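Local structure of protein DUF199/WhiA (Thermotoga maritima, 3HYI) at residues S30-R39 and S113-G122. The protein probably takes part in cell division and chromosome segregation as a DNA-binding protein that joins a degenerate LAGLIDADG endonuclease domain to a helix-turn-helix domain. Numbering follows the deposited sequence.
Sequences SELLGFIKAR and SFLRGLFLSG
Glu31 meets Ser113, Gly117 and Arg116 where two LAGLIDADG helices cross at -37°, their axes 6.6 Å apart. Its CB lies 3.2 Å from Ser113 O. With CG anti to the backbone N (chi1 -179°), the extended chain carries CG past the same oxygen at 3.3 Å and brings CD beside Arg116 NE (3.6 Å). OE2 takes two weak bonds, from Arg116 NE at 3.2 Å and Arg116 NH2, in a salt bridge whose carboxylate and guanidinium planes stand 79° apart; a water donates to OE2 and only weakly accepts from NH2. OE1 approaches Leu120 CD1 and is paired with Arg61. At the crossing Gly34 and Gly117 bring their CA atoms to 4.2 Å, too close for a side chain on either. Farther along, Ser121 OG donates a hydrogen bond to Gly117 O (2.7 Å) and packs against Ala38 CB. Ser121 O sits 3.3 Å above the Arg39 guanidinium plane, while NH1 bonds Ser52 O and His54 ND1. Cutting Arg39 back to an alanine is likely to uncover Ser121 O and deprive Ser52 O and His54 of this donor. Helix 56-68 and strand 48-53 pack on both helices, helix 141-155 on Phe114 and Leu115; the pair joins the two LAGLIDADG-like domains, as in homing endonucleases.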
loop_
_atom_site.group_PDB
_atom_site.type_symbol
_atom_site.label_atom_id
_atom_site.label_comp_id
_atom_site.label_asym_id
_atom_site.label_seq_id
_atom_site.Cartn_x
_atom_site.Cartn_y
_atom_site.Cartn_z
ATOM N N SER A 30 -22.561 10.270 -19.904
ATOM C CA SER A 30 -22.357 9.264 -18.864
ATOM C C SER A 30 -21.312 9.731 -17.851
ATOM O O SER A 30 -21.507 9.590 -16.641
ATOM C CB SER A 30 -21.944 7.922 -19.476
ATOM O OG SER A 30 -21.860 6.909 -18.489
ATOM N N GLU A 31 -20.209 10.292 -18.340
ATOM C CA GLU A 31 -19.185 10.845 -17.446
ATOM C C GLU A 31 -19.699 12.052 -16.664
ATOM O O GLU A 31 -19.372 12.211 -15.488
ATOM C CB GLU A 31 -17.916 11.224 -18.209
ATOM C CG GLU A 31 -16.823 11.789 -17.305
ATOM C CD GLU A 31 -15.533 12.074 -18.030
ATOM O OE1 GLU A 31 -14.650 12.708 -17.418
ATOM O OE2 GLU A 31 -15.398 11.678 -19.206
ATOM N N LEU A 32 -20.489 12.900 -17.320
ATOM C CA LEU A 32 -21.119 14.043 -16.655
ATOM C C LEU A 32 -22.050 13.573 -15.540
ATOM O O LEU A 32 -22.061 14.148 -14.455
ATOM C CB LEU A 32 -21.894 14.895 -17.663
ATOM C CG LEU A 32 -22.538 16.179 -17.124
ATOM C CD1 LEU A 32 -21.478 17.157 -16.620
ATOM C CD2 LEU A 32 -23.414 16.828 -18.190
ATOM N N LEU A 33 -22.818 12.519 -15.809
ATOM C CA LEU A 33 -23.701 11.927 -14.804
ATOM C C LEU A 33 -22.906 11.478 -13.579
ATOM O O LEU A 33 -23.381 11.603 -12.451
ATOM C CB LEU A 33 -24.480 10.744 -15.391
ATOM C CG LEU A 33 -25.586 10.163 -14.504
ATOM C CD1 LEU A 33 -26.748 11.147 -14.380
ATOM C CD2 LEU A 33 -26.065 8.822 -15.048
ATOM N N GLY A 34 -21.697 10.964 -13.812
ATOM C CA GLY A 34 -20.771 10.623 -12.735
ATOM C C GLY A 34 -20.445 11.823 -11.863
ATOM O O GLY A 34 -20.474 11.730 -10.638
ATOM N N PHE A 35 -20.131 12.946 -12.505
ATOM C CA PHE A 35 -19.940 14.227 -11.812
ATOM C C PHE A 35 -21.206 14.638 -11.060
ATOM O O PHE A 35 -21.141 15.034 -9.894
ATOM C CB PHE A 35 -19.577 15.338 -12.807
ATOM C CG PHE A 35 -18.106 15.445 -13.115
ATOM C CD1 PHE A 35 -17.299 16.324 -12.403
ATOM C CD2 PHE A 35 -17.539 14.704 -14.143
ATOM C CE1 PHE A 35 -15.939 16.443 -12.695
ATOM C CE2 PHE A 35 -16.182 14.818 -14.442
ATOM C CZ PHE A 35 -15.382 15.690 -13.716
ATOM N N ILE A 36 -22.350 14.548 -11.741
ATOM C CA ILE A 36 -23.643 14.924 -11.161
ATOM C C ILE A 36 -24.001 14.060 -9.952
ATOM O O ILE A 36 -24.369 14.585 -8.901
ATOM C CB ILE A 36 -24.787 14.832 -12.197
ATOM C CG1 ILE A 36 -24.623 15.899 -13.283
ATOM C CG2 ILE A 36 -26.147 14.997 -11.519
ATOM C CD1 ILE A 36 -25.653 15.802 -14.392
ATOM N N LYS A 37 -23.895 12.742 -10.103
ATOM C CA LYS A 37 -24.228 11.815 -9.016
ATOM C C LYS A 37 -23.318 11.998 -7.798
ATOM O O LYS A 37 -23.784 11.949 -6.657
ATOM C CB LYS A 37 -24.156 10.362 -9.495
ATOM C CG LYS A 37 -25.257 9.940 -10.471
ATOM C CD LYS A 37 -26.649 10.149 -9.897
ATOM C CE LYS A 37 -27.687 9.325 -10.645
ATOM N NZ LYS A 37 -29.081 9.760 -10.333
ATOM N N ALA A 38 -22.028 12.212 -8.043
ATOM C CA ALA A 38 -21.047 12.341 -6.964
ATOM C C ALA A 38 -21.075 13.714 -6.286
ATOM O O ALA A 38 -21.101 13.799 -5.057
ATOM C CB ALA A 38 -19.644 12.043 -7.486
ATOM N N ARG A 39 -21.065 14.781 -7.082
ATOM C CA ARG A 39 -20.884 16.136 -6.543
ATOM C C ARG A 39 -21.871 17.189 -7.061
ATOM O O ARG A 39 -21.688 18.382 -6.816
ATOM C CB ARG A 39 -19.443 16.595 -6.806
ATOM C CG ARG A 39 -18.390 15.862 -5.972
ATOM C CD ARG A 39 -18.597 16.087 -4.472
ATOM N NE ARG A 39 -17.523 15.518 -3.659
ATOM C CZ ARG A 39 -16.319 16.066 -3.494
ATOM N NH1 ARG A 39 -16.001 17.207 -4.095
ATOM N NH2 ARG A 39 -15.418 15.463 -2.726
ATOM N N SER A 113 -16.796 5.578 -18.497
ATOM C CA SER A 113 -16.923 7.029 -18.480
ATOM C C SER A 113 -17.598 7.522 -17.200
ATOM O O SER A 113 -17.193 8.534 -16.634
ATOM C CB SER A 113 -17.708 7.503 -19.703
ATOM O OG SER A 113 -16.986 7.242 -20.893
ATOM N N PHE A 114 -18.624 6.799 -16.756
ATOM C CA PHE A 114 -19.298 7.077 -15.486
ATOM C C PHE A 114 -18.321 6.954 -14.318
ATOM O O PHE A 114 -18.302 7.807 -13.431
ATOM C CB PHE A 114 -20.479 6.117 -15.306
ATOM C CG PHE A 114 -21.283 6.347 -14.052
ATOM C CD1 PHE A 114 -22.059 7.491 -13.905
ATOM C CD2 PHE A 114 -21.291 5.400 -13.035
ATOM C CE1 PHE A 114 -22.814 7.697 -12.755
ATOM C CE2 PHE A 114 -22.043 5.600 -11.884
ATOM C CZ PHE A 114 -22.807 6.753 -11.747
ATOM N N LEU A 115 -17.511 5.896 -14.331
ATOM C CA LEU A 115 -16.477 5.693 -13.311
ATOM C C LEU A 115 -15.465 6.834 -13.279
ATOM O O LEU A 115 -15.065 7.280 -12.203
ATOM C CB LEU A 115 -15.725 4.376 -13.541
ATOM C CG LEU A 115 -16.377 3.086 -13.050
ATOM C CD1 LEU A 115 -15.481 1.914 -13.416
ATOM C CD2 LEU A 115 -16.630 3.128 -11.548
ATOM N N ARG A 116 -15.040 7.283 -14.459
ATOM C CA ARG A 116 -14.099 8.394 -14.567
ATOM C C ARG A 116 -14.678 9.660 -13.932
ATOM O O ARG A 116 -13.989 10.361 -13.196
ATOM C CB ARG A 116 -13.725 8.648 -16.031
ATOM C CG ARG A 116 -12.675 9.736 -16.218
ATOM C CD ARG A 116 -11.998 9.656 -17.579
ATOM N NE ARG A 116 -12.965 9.679 -18.672
ATOM C CZ ARG A 116 -13.275 8.654 -19.466
ATOM N NH1 ARG A 116 -12.687 7.467 -19.346
ATOM N NH2 ARG A 116 -14.191 8.827 -20.407
ATOM N N GLY A 117 -15.948 9.941 -14.219
ATOM C CA GLY A 117 -16.650 11.067 -13.612
ATOM C C GLY A 117 -16.764 10.949 -12.103
ATOM O O GLY A 117 -16.506 11.913 -11.382
ATOM N N LEU A 118 -17.157 9.766 -11.630
ATOM C CA LEU A 118 -17.258 9.488 -10.191
ATOM C C LEU A 118 -15.933 9.714 -9.466
ATOM O O LEU A 118 -15.895 10.308 -8.389
ATOM C CB LEU A 118 -17.717 8.046 -9.946
ATOM C CG LEU A 118 -19.199 7.707 -10.128
ATOM C CD1 LEU A 118 -19.435 6.231 -9.829
ATOM C CD2 LEU A 118 -20.083 8.581 -9.238
ATOM N N PHE A 119 -14.854 9.227 -10.071
ATOM C CA PHE A 119 -13.525 9.293 -9.483
ATOM C C PHE A 119 -12.951 10.706 -9.474
ATOM O O PHE A 119 -12.407 11.153 -8.461
ATOM C CB PHE A 119 -12.573 8.365 -10.240
ATOM C CG PHE A 119 -11.165 8.401 -9.730
ATOM C CD1 PHE A 119 -10.192 9.140 -10.390
ATOM C CD2 PHE A 119 -10.814 7.711 -8.579
ATOM C CE1 PHE A 119 -8.895 9.177 -9.922
ATOM C CE2 PHE A 119 -9.511 7.746 -8.100
ATOM C CZ PHE A 119 -8.550 8.478 -8.773
ATOM N N LEU A 120 -13.051 11.393 -10.608
ATOM C CA LEU A 120 -12.553 12.763 -10.715
ATOM C C LEU A 120 -13.224 13.678 -9.697
ATOM O O LEU A 120 -12.549 14.418 -8.980
ATOM C CB LEU A 120 -12.763 13.317 -12.132
ATOM C CG LEU A 120 -11.705 12.947 -13.177
ATOM C CD1 LEU A 120 -12.205 13.290 -14.558
ATOM C CD2 LEU A 120 -10.369 13.644 -12.901
ATOM N N SER A 121 -14.549 13.607 -9.627
ATOM C CA SER A 121 -15.332 14.535 -8.813
ATOM C C SER A 121 -15.272 14.217 -7.316
ATOM O O SER A 121 -14.968 15.095 -6.506
ATOM C CB SER A 121 -16.794 14.565 -9.290
ATOM O OG SER A 121 -17.407 13.289 -9.194
ATOM N N GLY A 122 -15.562 12.969 -6.953
ATOM C CA GLY A 122 -15.663 12.581 -5.544
ATOM C C GLY A 122 -14.724 11.482 -5.078
ATOM O O GLY A 122 -14.796 11.058 -3.922
HETATM O O HOH W 1 -16.532 10.970 -21.462
#